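Local coordinates for RND efflux system, outer membrane lipoprotein, NodT family (Burkholderia mallei, PDB 6U94), which probably serves as the outer-membrane channel component of an RND-type efflux system, exporting compounds out of the cell, at residues L47-F52 and L61-L66; D71-T76 and A147-Y152; G325-S328 and A332-F335; L408-F413 and F421-A426. One frame throughout, in Å; residues are numbered along the deposited sequence.

Contact 1: L47-F52 and L61-L66; sequences LGWRNF and LVALAL
The indole of Trp49 is sandwiched between two aliphatic groups. On one face sits Val62 CG1, 3.6 Å from the centroid of the six-membered ring and only 7° off the ring normal, a CH-pi contact made almost exactly over the centre. Arg50, the next residue along, lays its CG on the opposite face, displaced toward the rim, and in turn presents a face of its guanidinium group to Trp49 CH2. Leu66 and Ala63 approach the ring obliquely. Leu66 CD1 comes to 3.4 Å from Trp49 NE1, close for a methyl beside the pyrrole nitrogen, and Ala63 CB lies 4.4 Å from Trp49 CH2 at the far end of the six-membered ring.

In the fold, this is an N-terminal loop lying back over helix 56-67, the helix it leads into, in the helical body of an outer membrane factor. Val62 and Leu66 are one turn apart on that helix, so their side chains form a short ridge along which the indole lies. The side chains of Val62 and Trp49 come from opposite directions: CG1 of Val62 is anti to its backbone N (chi1 168°), which brings this methyl over the face of the indole, while CG2 lies beside the backbone N. Leu66 instead slides past the indole in the opposite direction, touching it through CD1 alone. Val167 of helix 156-203 and Tyr452 of helix 421-454 also touch the Trp49 side chain.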
loop_
_atom_site.group_PDB
_atom_site.type_symbol
_atom_site.label_atom_id
_atom_site.label_comp_id
_atom_site.label_asym_id
_atom_site.label_seq_id
_atom_site.Cartn_x
_atom_site.Cartn_y
_atom_site.Cartn_z
ATOM N N LEU A 47 -4.564 -9.656 17.477
ATOM C CA LEU A 47 -4.056 -8.631 16.576
ATOM C C LEU A 47 -5.029 -7.461 16.539
ATOM O O LEU A 47 -6.242 -7.661 16.430
ATOM C CB LEU A 47 -3.850 -9.197 15.171
ATOM C CG LEU A 47 -3.509 -8.192 14.070
ATOM C CD1 LEU A 47 -2.162 -7.520 14.313
ATOM C CD2 LEU A 47 -3.537 -8.869 12.714
ATOM N N GLY A 48 -4.490 -6.246 16.626
ATOM C CA GLY A 48 -5.289 -5.045 16.653
ATOM C C GLY A 48 -5.320 -4.341 15.316
ATOM O O GLY A 48 -4.277 -3.986 14.761
ATOM N N TRP A 49 -6.531 -4.129 14.798
ATOM C CA TRP A 49 -6.718 -3.443 13.523
ATOM C C TRP A 49 -7.909 -2.498 13.506
ATOM O O TRP A 49 -7.987 -1.659 12.602
ATOM C CB TRP A 49 -6.885 -4.460 12.384
ATOM C CG TRP A 49 -7.891 -5.524 12.705
ATOM C CD1 TRP A 49 -7.642 -6.734 13.286
ATOM C CD2 TRP A 49 -9.306 -5.466 12.487
ATOM N NE1 TRP A 49 -8.815 -7.434 13.440
ATOM C CE2 TRP A 49 -9.851 -6.678 12.957
ATOM C CE3 TRP A 49 -10.165 -4.508 11.939
ATOM C CZ2 TRP A 49 -11.212 -6.958 12.895
ATOM C CZ3 TRP A 49 -11.518 -4.789 11.877
ATOM C CH2 TRP A 49 -12.028 -6.004 12.354
ATOM N N ARG A 50 -8.838 -2.586 14.464
ATOM C CA ARG A 50 -10.021 -1.735 14.435
ATOM C C ARG A 50 -9.685 -0.267 14.656
ATOM O O ARG A 50 -10.458 0.600 14.236
ATOM C CB ARG A 50 -11.045 -2.204 15.472
ATOM C CG ARG A 50 -11.727 -3.526 15.127
ATOM C CD ARG A 50 -12.867 -3.843 16.095
ATOM N NE ARG A 50 -14.151 -3.979 15.411
ATOM C CZ ARG A 50 -14.688 -5.140 15.048
ATOM N NH1 ARG A 50 -14.055 -6.277 15.304
ATOM N NH2 ARG A 50 -15.862 -5.165 14.428
ATOM N N ASN A 51 -8.559 0.038 15.309
ATOM C CA ASN A 51 -8.194 1.440 15.447
ATOM C C ASN A 51 -7.627 2.017 14.157
ATOM O O ASN A 51 -7.650 3.239 13.982
ATOM C CB ASN A 51 -7.201 1.631 16.597
ATOM C CG ASN A 51 -6.067 0.630 16.567
ATOM O OD1 ASN A 51 -5.811 -0.011 15.547
ATOM N ND2 ASN A 51 -5.376 0.493 17.692
ATOM N N PHE A 52 -7.151 1.172 13.244
ATOM C CA PHE A 52 -6.588 1.629 11.981
ATOM C C PHE A 52 -7.627 1.631 10.864
ATOM O O PHE A 52 -7.759 2.620 10.136
ATOM C CB PHE A 52 -5.389 0.754 11.605
ATOM C CG PHE A 52 -4.809 1.058 10.256
ATOM C CD1 PHE A 52 -4.303 2.318 9.969
ATOM C CD2 PHE A 52 -4.749 0.079 9.280
ATOM C CE1 PHE A 52 -3.761 2.596 8.724
ATOM C CE2 PHE A 52 -4.210 0.351 8.035
ATOM C CZ PHE A 52 -3.714 1.613 7.759
ATOM N N LEU A 61 -15.622 -6.615 6.512
ATOM C CA LEU A 61 -14.939 -7.545 5.618
ATOM C C LEU A 61 -13.765 -8.224 6.314
ATOM O O LEU A 61 -13.556 -9.433 6.157
ATOM C CB LEU A 61 -14.469 -6.808 4.365
ATOM C CG LEU A 61 -15.593 -6.264 3.484
ATOM C CD1 LEU A 61 -15.094 -5.103 2.643
ATOM C CD2 LEU A 61 -16.156 -7.370 2.602
ATOM N N VAL A 62 -12.985 -7.461 7.083
ATOM C CA VAL A 62 -11.832 -8.026 7.778
ATOM C C VAL A 62 -12.280 -9.046 8.818
ATOM O O VAL A 62 -11.671 -10.114 8.967
ATOM C CB VAL A 62 -10.990 -6.901 8.404
ATOM C CG1 VAL A 62 -9.962 -7.467 9.369
ATOM C CG2 VAL A 62 -10.303 -6.102 7.315
ATOM N N ALA A 63 -13.357 -8.740 9.545
ATOM C CA ALA A 63 -13.851 -9.668 10.556
ATOM C C ALA A 63 -14.288 -10.985 9.929
ATOM O O ALA A 63 -14.067 -12.058 10.503
ATOM C CB ALA A 63 -15.001 -9.031 11.334
ATOM N N LEU A 64 -14.910 -10.927 8.748
ATOM C CA LEU A 64 -15.321 -12.155 8.077
ATOM C C LEU A 64 -14.114 -12.935 7.575
ATOM O O LEU A 64 -14.107 -14.172 7.615
ATOM C CB LEU A 64 -16.274 -11.835 6.925
ATOM C CG LEU A 64 -17.570 -11.098 7.271
ATOM C CD1 LEU A 64 -18.522 -11.085 6.079
ATOM C CD2 LEU A 64 -18.238 -11.704 8.499
ATOM N N ALA A 65 -13.085 -12.233 7.101
ATOM C CA ALA A 65 -11.872 -12.912 6.659
ATOM C C ALA A 65 -11.180 -13.612 7.823
ATOM O O ALA A 65 -10.659 -14.723 7.667
ATOM C CB ALA A 65 -10.926 -11.915 5.990
ATOM N N LEU A 66 -11.171 -12.980 8.998
ATOM C CA LEU A 66 -10.569 -13.610 10.168
ATOM C C LEU A 66 -11.437 -14.748 10.697
ATOM O O LEU A 66 -10.917 -15.797 11.096
ATOM C CB LEU A 66 -10.327 -12.569 11.259
ATOM C CG LEU A 66 -9.157 -11.616 11.035
ATOM C CD1 LEU A 66 -9.022 -10.645 12.198
ATOM C CD2 LEU A 66 -7.870 -12.399 10.832
#

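Contact 2: D71-T76 and A147-Y152; sequences DLRVAT and AAQEQY
Asp71 caps the start of its helix: OD2 accepts from Val74 N at 2.9 Å, with an N-H...O angle of 153°, and OD1 takes a weak second bond from Arg73 N. The Val74 N-H meets OD2 from above the carboxylate plane. Across the contact the same carboxylate lies beside Glu150, whose CG is 4.1 Å from Asp71 OD1. The two acidic groups approach, OD1 of Asp71 being 4.7 Å from OE2 of Glu150, and the positive charge of Arg73 probably eases this.

Arg73 does most of the joining. Its NE forms a long salt bridge with Glu150 OE2, 3.5 Å, the guanidinium and carboxylate planes turned 52° apart. This N-capped helix start thus meets helix 146-152 on the protein surface, in the first half of the outer membrane factor sequence. Arg73 leaves the helix with CG anti to its N and stays extended at chi2, which carries CG and CD along Gln149 OE1; the bend at chi3 (62°) then sets NE toward Glu150. Gln149 OE1 is 3.3 Å from Arg73 CD, while NE2 of the same amide is hydrogen-bonded to Leu144 O. Glu150 also touches a crystal neighbour.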
loop_
_atom_site.group_PDB
_atom_site.type_symbol
_atom_site.label_atom_id
_atom_site.label_comp_id
_atom_site.label_asym_id
_atom_site.label_seq_id
_atom_site.Cartn_x
_atom_site.Cartn_y
_atom_site.Cartn_z
ATOM N N ASP A 71 -7.874 -23.162 7.532
ATOM C CA ASP A 71 -6.618 -23.180 8.257
ATOM C C ASP A 71 -5.648 -22.179 7.630
ATOM O O ASP A 71 -5.869 -21.662 6.531
ATOM C CB ASP A 71 -6.040 -24.598 8.289
ATOM C CG ASP A 71 -5.152 -24.906 7.101
ATOM O OD1 ASP A 71 -4.049 -25.450 7.316
ATOM O OD2 ASP A 71 -5.549 -24.604 5.959
ATOM N N LEU A 72 -4.565 -21.889 8.355
ATOM C CA LEU A 72 -3.655 -20.838 7.910
ATOM C C LEU A 72 -2.959 -21.203 6.608
ATOM O O LEU A 72 -2.624 -20.314 5.816
ATOM C CB LEU A 72 -2.625 -20.529 8.994
ATOM C CG LEU A 72 -3.178 -19.784 10.209
ATOM C CD1 LEU A 72 -2.046 -19.189 11.024
ATOM C CD2 LEU A 72 -4.172 -18.708 9.789
ATOM N N ARG A 73 -2.738 -22.496 6.361
ATOM C CA ARG A 73 -2.142 -22.898 5.090
ATOM C C ARG A 73 -3.052 -22.538 3.921
ATOM O O ARG A 73 -2.580 -22.068 2.879
ATOM C CB ARG A 73 -1.837 -24.395 5.093
ATOM C CG ARG A 73 -0.973 -24.846 3.927
ATOM C CD ARG A 73 -0.703 -26.347 3.965
ATOM N NE ARG A 73 -1.930 -27.129 3.852
ATOM C CZ ARG A 73 -2.599 -27.310 2.715
ATOM N NH1 ARG A 73 -2.163 -26.759 1.586
ATOM N NH2 ARG A 73 -3.708 -28.036 2.707
ATOM N N VAL A 74 -4.360 -22.742 4.081
ATOM C CA VAL A 74 -5.304 -22.370 3.032
ATOM C C VAL A 74 -5.422 -20.853 2.933
ATOM O O VAL A 74 -5.513 -20.296 1.832
ATOM C CB VAL A 74 -6.667 -23.040 3.282
ATOM C CG1 VAL A 74 -7.752 -22.399 2.429
ATOM C CG2 VAL A 74 -6.581 -24.531 2.991
ATOM N N ALA A 75 -5.417 -20.163 4.077
ATOM C CA ALA A 75 -5.438 -18.705 4.058
ATOM C C ALA A 75 -4.248 -18.154 3.284
ATOM O O ALA A 75 -4.387 -17.198 2.512
ATOM C CB ALA A 75 -5.450 -18.157 5.485
ATOM N N THR A 76 -3.070 -18.757 3.472
ATOM C CA THR A 76 -1.900 -18.378 2.686
ATOM C C THR A 76 -2.144 -18.591 1.194
ATOM O O THR A 76 -1.747 -17.760 0.367
ATOM C CB THR A 76 -0.681 -19.170 3.163
ATOM O OG1 THR A 76 -0.195 -18.604 4.387
ATOM C CG2 THR A 76 0.433 -19.156 2.121
ATOM N N ALA A 147 2.580 -31.048 5.530
ATOM C CA ALA A 147 2.777 -31.345 6.946
ATOM C C ALA A 147 3.699 -30.323 7.594
ATOM O O ALA A 147 3.387 -29.770 8.655
ATOM C CB ALA A 147 3.341 -32.759 7.118
ATOM N N ALA A 148 4.844 -30.057 6.963
ATOM C CA ALA A 148 5.775 -29.077 7.510
ATOM C C ALA A 148 5.163 -27.682 7.543
ATOM O O ALA A 148 5.394 -26.920 8.490
ATOM C CB ALA A 148 7.070 -29.078 6.701
ATOM N N GLN A 149 4.375 -27.331 6.520
ATOM C CA GLN A 149 3.732 -26.019 6.489
ATOM C C GLN A 149 2.768 -25.858 7.657
ATOM O O GLN A 149 2.793 -24.845 8.364
ATOM C CB GLN A 149 3.003 -25.813 5.159
ATOM C CG GLN A 149 3.920 -25.609 3.968
ATOM C CD GLN A 149 3.176 -25.630 2.645
ATOM O OE1 GLN A 149 2.016 -25.228 2.565
ATOM N NE2 GLN A 149 3.842 -26.106 1.599
ATOM N N GLU A 150 1.913 -26.861 7.881
ATOM C CA GLU A 150 0.957 -26.783 8.979
ATOM C C GLU A 150 1.657 -26.656 10.325
ATOM O O GLU A 150 1.143 -25.992 11.233
ATOM C CB GLU A 150 0.040 -28.006 8.955
ATOM C CG GLU A 150 -0.869 -28.052 7.732
ATOM C CD GLU A 150 -1.281 -29.462 7.350
ATOM O OE1 GLU A 150 -0.876 -30.415 8.047
ATOM O OE2 GLU A 150 -2.009 -29.615 6.344
ATOM N N GLN A 151 2.838 -27.261 10.468
ATOM C CA GLN A 151 3.578 -27.170 11.722
ATOM C C GLN A 151 4.306 -25.837 11.848
ATOM O O GLN A 151 4.306 -25.226 12.922
ATOM C CB GLN A 151 4.560 -28.338 11.836
ATOM C CG GLN A 151 5.417 -28.319 13.084
ATOM C CD GLN A 151 6.301 -29.547 13.191
ATOM O OE1 GLN A 151 7.496 -29.493 12.899
ATOM N NE2 GLN A 151 5.713 -30.666 13.604
ATOM N N TYR A 152 4.932 -25.372 10.764
ATOM C CA TYR A 152 5.588 -24.066 10.793
ATOM C C TYR A 152 4.588 -22.953 11.080
ATOM O O TYR A 152 4.894 -22.004 11.811
ATOM C CB TYR A 152 6.309 -23.811 9.467
ATOM C CG TYR A 152 6.829 -22.395 9.295
ATOM C CD1 TYR A 152 8.031 -21.999 9.869
ATOM C CD2 TYR A 152 6.126 -21.459 8.543
ATOM C CE1 TYR A 152 8.511 -20.713 9.709
ATOM C CE2 TYR A 152 6.597 -20.172 8.379
ATOM C CZ TYR A 152 7.789 -19.804 8.964
ATOM O OH TYR A 152 8.262 -18.521 8.802
#

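Contact 3: G325-S328 and A332-F335; sequences GLFS and AWLF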
loop_
_atom_site.group_PDB
_atom_site.type_symbol
_atom_site.label_atom_id
_atom_site.label_comp_id
_atom_site.label_asym_id
_atom_site.label_seq_id
_atom_site.Cartn_x
_atom_site.Cartn_y
_atom_site.Cartn_z
ATOM N N GLY A 325 16.711 10.928 11.631
ATOM C CA GLY A 325 18.089 11.136 12.035
ATOM C C GLY A 325 18.916 9.867 12.009
ATOM O O GLY A 325 20.115 9.912 11.718
ATOM N N LEU A 326 18.296 8.721 12.312
ATOM C CA LEU A 326 19.011 7.450 12.252
ATOM C C LEU A 326 19.546 7.172 10.855
ATOM O O LEU A 326 20.597 6.540 10.710
ATOM C CB LEU A 326 18.104 6.302 12.699
ATOM C CG LEU A 326 18.069 5.965 14.190
ATOM C CD1 LEU A 326 17.232 4.718 14.436
ATOM C CD2 LEU A 326 19.477 5.779 14.722
ATOM N N PHE A 327 18.844 7.634 9.821
ATOM C CA PHE A 327 19.241 7.391 8.441
ATOM C C PHE A 327 19.726 8.658 7.744
ATOM O O PHE A 327 19.771 8.702 6.510
ATOM C CB PHE A 327 18.087 6.752 7.669
ATOM C CG PHE A 327 17.626 5.449 8.256
ATOM C CD1 PHE A 327 18.264 4.263 7.933
ATOM C CD2 PHE A 327 16.564 5.410 9.148
ATOM C CE1 PHE A 327 17.848 3.060 8.481
ATOM C CE2 PHE A 327 16.142 4.216 9.696
ATOM C CZ PHE A 327 16.786 3.036 9.364
ATOM N N SER A 328 20.098 9.685 8.507
ATOM C CA SER A 328 20.695 10.875 7.918
ATOM C C SER A 328 22.047 10.530 7.308
ATOM O O SER A 328 22.860 9.827 7.914
ATOM C CB SER A 328 20.856 11.976 8.967
ATOM O OG SER A 328 22.072 11.827 9.679
ATOM N N ALA A 332 24.655 3.012 5.688
ATOM C CA ALA A 332 24.286 2.348 6.927
ATOM C C ALA A 332 23.838 3.370 7.965
ATOM O O ALA A 332 24.303 4.514 7.988
ATOM C CB ALA A 332 25.457 1.530 7.462
ATOM N N TRP A 333 22.931 2.943 8.843
ATOM C CA TRP A 333 22.312 3.884 9.764
ATOM C C TRP A 333 23.306 4.324 10.836
ATOM O O TRP A 333 24.422 3.809 10.944
ATOM C CB TRP A 333 21.049 3.285 10.390
ATOM C CG TRP A 333 21.245 2.102 11.305
ATOM C CD1 TRP A 333 22.388 1.379 11.497
ATOM C CD2 TRP A 333 20.250 1.512 12.150
ATOM N NE1 TRP A 333 22.165 0.373 12.410
ATOM C CE2 TRP A 333 20.861 0.434 12.827
ATOM C CE3 TRP A 333 18.902 1.790 12.401
ATOM C CZ2 TRP A 333 20.169 -0.365 13.736
ATOM C CZ3 TRP A 333 18.217 0.995 13.306
ATOM C CH2 TRP A 333 18.852 -0.069 13.961
ATOM N N LEU A 334 22.883 5.301 11.638
ATOM C CA LEU A 334 23.747 5.938 12.622
ATOM C C LEU A 334 23.495 5.461 14.048
ATOM O O LEU A 334 23.968 6.099 14.992
ATOM C CB LEU A 334 23.590 7.459 12.550
ATOM C CG LEU A 334 23.811 8.102 11.181
ATOM C CD1 LEU A 334 23.818 9.615 11.311
ATOM C CD2 LEU A 334 25.097 7.603 10.531
ATOM N N PHE A 335 22.760 4.367 14.229
ATOM C CA PHE A 335 22.572 3.812 15.563
ATOM C C PHE A 335 23.884 3.228 16.069
ATOM O O PHE A 335 24.589 2.531 15.333
ATOM C CB PHE A 335 21.482 2.740 15.546
ATOM C CG PHE A 335 21.306 2.037 16.862
ATOM C CD1 PHE A 335 20.743 2.694 17.943
ATOM C CD2 PHE A 335 21.701 0.715 17.017
ATOM C CE1 PHE A 335 20.580 2.052 19.160
ATOM C CE2 PHE A 335 21.544 0.062 18.231
ATOM C CZ PHE A 335 20.983 0.730 19.304
#
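Leu326 and Trp333 run alongside each other in one direction, with Leu326 CD1 3.9 Å from Trp333 CE3 and approaching the indole obliquely. The other methyl of Leu326, CD2, reaches Phe335 CB at 3.7 Å, so the forked end of one leucine touches both Trp333 and Phe335. Phe335 CB itself sits over the centre of the Trp333 ring, on one of its faces. Phe327 comes in at a slant: its CE1 is 3.7 Å from Trp333 CB, and the two ring planes are inclined by 36° with their centroids 6.0 Å apart. Trp333 holds CG between its backbone N and carbonyl carbon (chi1 66°), which swings the indole in beside Leu326.

Behind the side chains a backbone bond ties the two arms together. Leu334 N donates to Leu326 O at 2.8 Å, and Leu334 CD1 comes to 3.3 Å from Ser328 OG. Beyond the segments, Phe327 packs on Phe375 and Ala379 of helix 362-415, and Trp333 on Gln372 of the same helix. The arrangement is a short loop that folds the chain back on itself after helix 321-326, closed at the carbonyl of Leu326; Phe327 and Trp333, one from each arm, rest on a long helix of the outer membrane factor fold.

Contact 4: L408-F413 and F421-A426; sequences LADMRF and FGVFDA
Val423 pushes both of its methyls into the neighbouring helix. With CG1 anti to the backbone N (chi1 176°) and CG2 beside it, the fork straddles Asp410 OD1, which lies 3.2 Å from CG1 and 3.4 Å from CG2. CG2 also packs on Ala409, 3.8 Å from its CB, and faces Ala409 O, a carbonyl already used by Phe413 N within its own helix. The Asp410 side chain passes athwart Val423. Its chi1 of -73° puts CG anti to the carbonyl carbon and carries OD1 over the valine, while OD2 forms a salt bridge with Lys406, one turn earlier in the helix.

Ala409 CB lies on the backbone of the facing helix, 3.8 Å from Gly422 C, where the CA atoms of Ala409 and Val423 are 5.2 Å apart. Phe413, one turn on from Ala409, extends CG anti to its backbone N. Only its CB meets Val423, 4.1 Å from CG2; the ring packs edge-to-face with that of Tyr420. Close to the turn, Arg412 forms a salt bridge with Asp418.

The axes of the two helical segments come within 8.4 Å and run antiparallel, crossing at -160°. This is the tip of a helical hairpin, helix 362-415 returning as helix 421-454 through a short turn, as in the long coiled-coil hairpins that build the periplasmic tunnel of TolC-like outer membrane factors.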
loop_
_atom_site.group_PDB
_atom_site.type_symbol
_atom_site.label_atom_id
_atom_site.label_comp_id
_atom_site.label_asym_id
_atom_site.label_seq_id
_atom_site.Cartn_x
_atom_site.Cartn_y
_atom_site.Cartn_z
ATOM N N LEU A 408 -10.843 28.146 -21.363
ATOM C CA LEU A 408 -10.454 29.204 -22.287
ATOM C C LEU A 408 -10.343 28.696 -23.716
ATOM O O LEU A 408 -10.470 29.487 -24.656
ATOM C CB LEU A 408 -9.135 29.830 -21.839
ATOM C CG LEU A 408 -9.171 30.446 -20.438
ATOM C CD1 LEU A 408 -7.796 30.946 -20.024
ATOM C CD2 LEU A 408 -10.197 31.571 -20.375
ATOM N N ALA A 409 -10.111 27.395 -23.898
ATOM C CA ALA A 409 -10.146 26.814 -25.233
ATOM C C ALA A 409 -11.576 26.671 -25.738
ATOM O O ALA A 409 -11.861 26.999 -26.896
ATOM C CB ALA A 409 -9.440 25.458 -25.230
ATOM N N ASP A 410 -12.482 26.178 -24.886
ATOM C CA ASP A 410 -13.889 26.080 -25.263
ATOM C C ASP A 410 -14.453 27.442 -25.641
ATOM O O ASP A 410 -15.300 27.548 -26.535
ATOM C CB ASP A 410 -14.701 25.474 -24.116
ATOM C CG ASP A 410 -14.450 23.990 -23.940
ATOM O OD1 ASP A 410 -14.351 23.277 -24.959
ATOM O OD2 ASP A 410 -14.356 23.538 -22.781
ATOM N N MET A 411 -13.991 28.497 -24.969
ATOM C CA MET A 411 -14.514 29.832 -25.234
ATOM C C MET A 411 -14.044 30.351 -26.587
ATOM O O MET A 411 -14.837 30.912 -27.352
ATOM C CB MET A 411 -14.099 30.780 -24.111
ATOM C CG MET A 411 -15.082 31.901 -23.832
ATOM S SD MET A 411 -14.736 32.693 -22.249
ATOM C CE MET A 411 -14.838 31.288 -21.144
ATOM N N ARG A 412 -12.758 30.171 -26.904
ATOM C CA ARG A 412 -12.246 30.650 -28.184
ATOM C C ARG A 412 -12.776 29.826 -29.349
ATOM O O ARG A 412 -12.897 30.344 -30.466
ATOM C CB ARG A 412 -10.717 30.647 -28.189
ATOM C CG ARG A 412 -10.086 31.707 -27.302
ATOM C CD ARG A 412 -8.618 31.919 -27.644
ATOM N NE ARG A 412 -7.916 30.658 -27.872
ATOM C CZ ARG A 412 -7.478 29.854 -26.906
ATOM N NH1 ARG A 412 -7.670 30.168 -25.633
ATOM N NH2 ARG A 412 -6.849 28.728 -27.216
ATOM N N PHE A 413 -13.099 28.554 -29.115
ATOM C CA PHE A 413 -13.659 27.741 -30.189
ATOM C C PHE A 413 -15.108 28.118 -30.467
ATOM O O PHE A 413 -15.523 28.189 -31.631
ATOM C CB PHE A 413 -13.549 26.255 -29.848
ATOM C CG PHE A 413 -14.122 25.351 -30.903
ATOM C CD1 PHE A 413 -13.515 25.246 -32.145
ATOM C CD2 PHE A 413 -15.268 24.613 -30.659
ATOM C CE1 PHE A 413 -14.042 24.423 -33.123
ATOM C CE2 PHE A 413 -15.798 23.785 -31.634
ATOM C CZ PHE A 413 -15.183 23.690 -32.868
ATOM N N PHE A 421 -8.489 22.094 -32.148
ATOM C CA PHE A 421 -7.365 21.329 -31.617
ATOM C C PHE A 421 -7.072 21.694 -30.165
ATOM O O PHE A 421 -6.685 20.832 -29.368
ATOM C CB PHE A 421 -6.122 21.544 -32.480
ATOM C CG PHE A 421 -4.867 20.988 -31.873
ATOM C CD1 PHE A 421 -4.614 19.625 -31.897
ATOM C CD2 PHE A 421 -3.944 21.824 -31.263
ATOM C CE1 PHE A 421 -3.464 19.106 -31.331
ATOM C CE2 PHE A 421 -2.791 21.311 -30.694
ATOM C CZ PHE A 421 -2.551 19.950 -30.728
ATOM N N GLY A 422 -7.261 22.964 -29.801
ATOM C CA GLY A 422 -6.967 23.386 -28.440
ATOM C C GLY A 422 -7.869 22.733 -27.410
ATOM O O GLY A 422 -7.416 22.362 -26.323
ATOM N N VAL A 423 -9.156 22.589 -27.732
ATOM C CA VAL A 423 -10.066 21.862 -26.850
ATOM C C VAL A 423 -9.675 20.393 -26.787
ATOM O O VAL A 423 -9.650 19.784 -25.709
ATOM C CB VAL A 423 -11.522 22.041 -27.321
ATOM C CG1 VAL A 423 -12.465 21.208 -26.468
ATOM C CG2 VAL A 423 -11.918 23.512 -27.288
ATOM N N PHE A 424 -9.349 19.805 -27.941
ATOM C CA PHE A 424 -8.966 18.398 -27.992
ATOM C C PHE A 424 -7.742 18.126 -27.126
ATOM O O PHE A 424 -7.738 17.198 -26.308
ATOM C CB PHE A 424 -8.706 17.987 -29.443
ATOM C CG PHE A 424 -7.959 16.693 -29.582
ATOM C CD1 PHE A 424 -8.612 15.484 -29.422
ATOM C CD2 PHE A 424 -6.606 16.684 -29.877
ATOM C CE1 PHE A 424 -7.932 14.290 -29.547
ATOM C CE2 PHE A 424 -5.918 15.489 -30.003
ATOM C CZ PHE A 424 -6.583 14.293 -29.838
ATOM N N ASP A 425 -6.691 18.932 -27.291
ATOM C CA ASP A 425 -5.449 18.687 -26.564
ATOM C C ASP A 425 -5.629 18.898 -25.065
ATOM O O ASP A 425 -5.079 18.142 -24.254
ATOM C CB ASP A 425 -4.342 19.593 -27.103
ATOM C CG ASP A 425 -3.013 19.361 -26.415
ATOM O OD1 ASP A 425 -2.771 18.232 -25.938
ATOM O OD2 ASP A 425 -2.212 20.315 -26.340
ATOM N N ALA A 426 -6.394 19.921 -24.675
ATOM C CA ALA A 426 -6.569 20.208 -23.255
ATOM C C ALA A 426 -7.428 19.147 -22.574
ATOM O O ALA A 426 -7.120 18.717 -21.456
ATOM C CB ALA A 426 -7.180 21.595 -23.069
#

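In the fold
Contacts 1 and 2 are neighbours, with centres 21 Å apart and nearest atoms about 7 Å apart; their helices 56-67 and 72-86 follow each other in the chain, and both also pack on helix 156-203. Contact 3 lies elsewhere on the body, its centre 34 Å from that of contact 1, against helix 362-415. The far end of that same helix carries contact 4, so a single long helix joins the two although their centres are 52 Å apart. Contact 4 lies on the opposite side of the chain's centre from contacts 1 and 2, 60 Å from contact 2, centre to centre. Helix 421-454 leads back from contact 4 to contact 1, where Tyr452 meets Trp49.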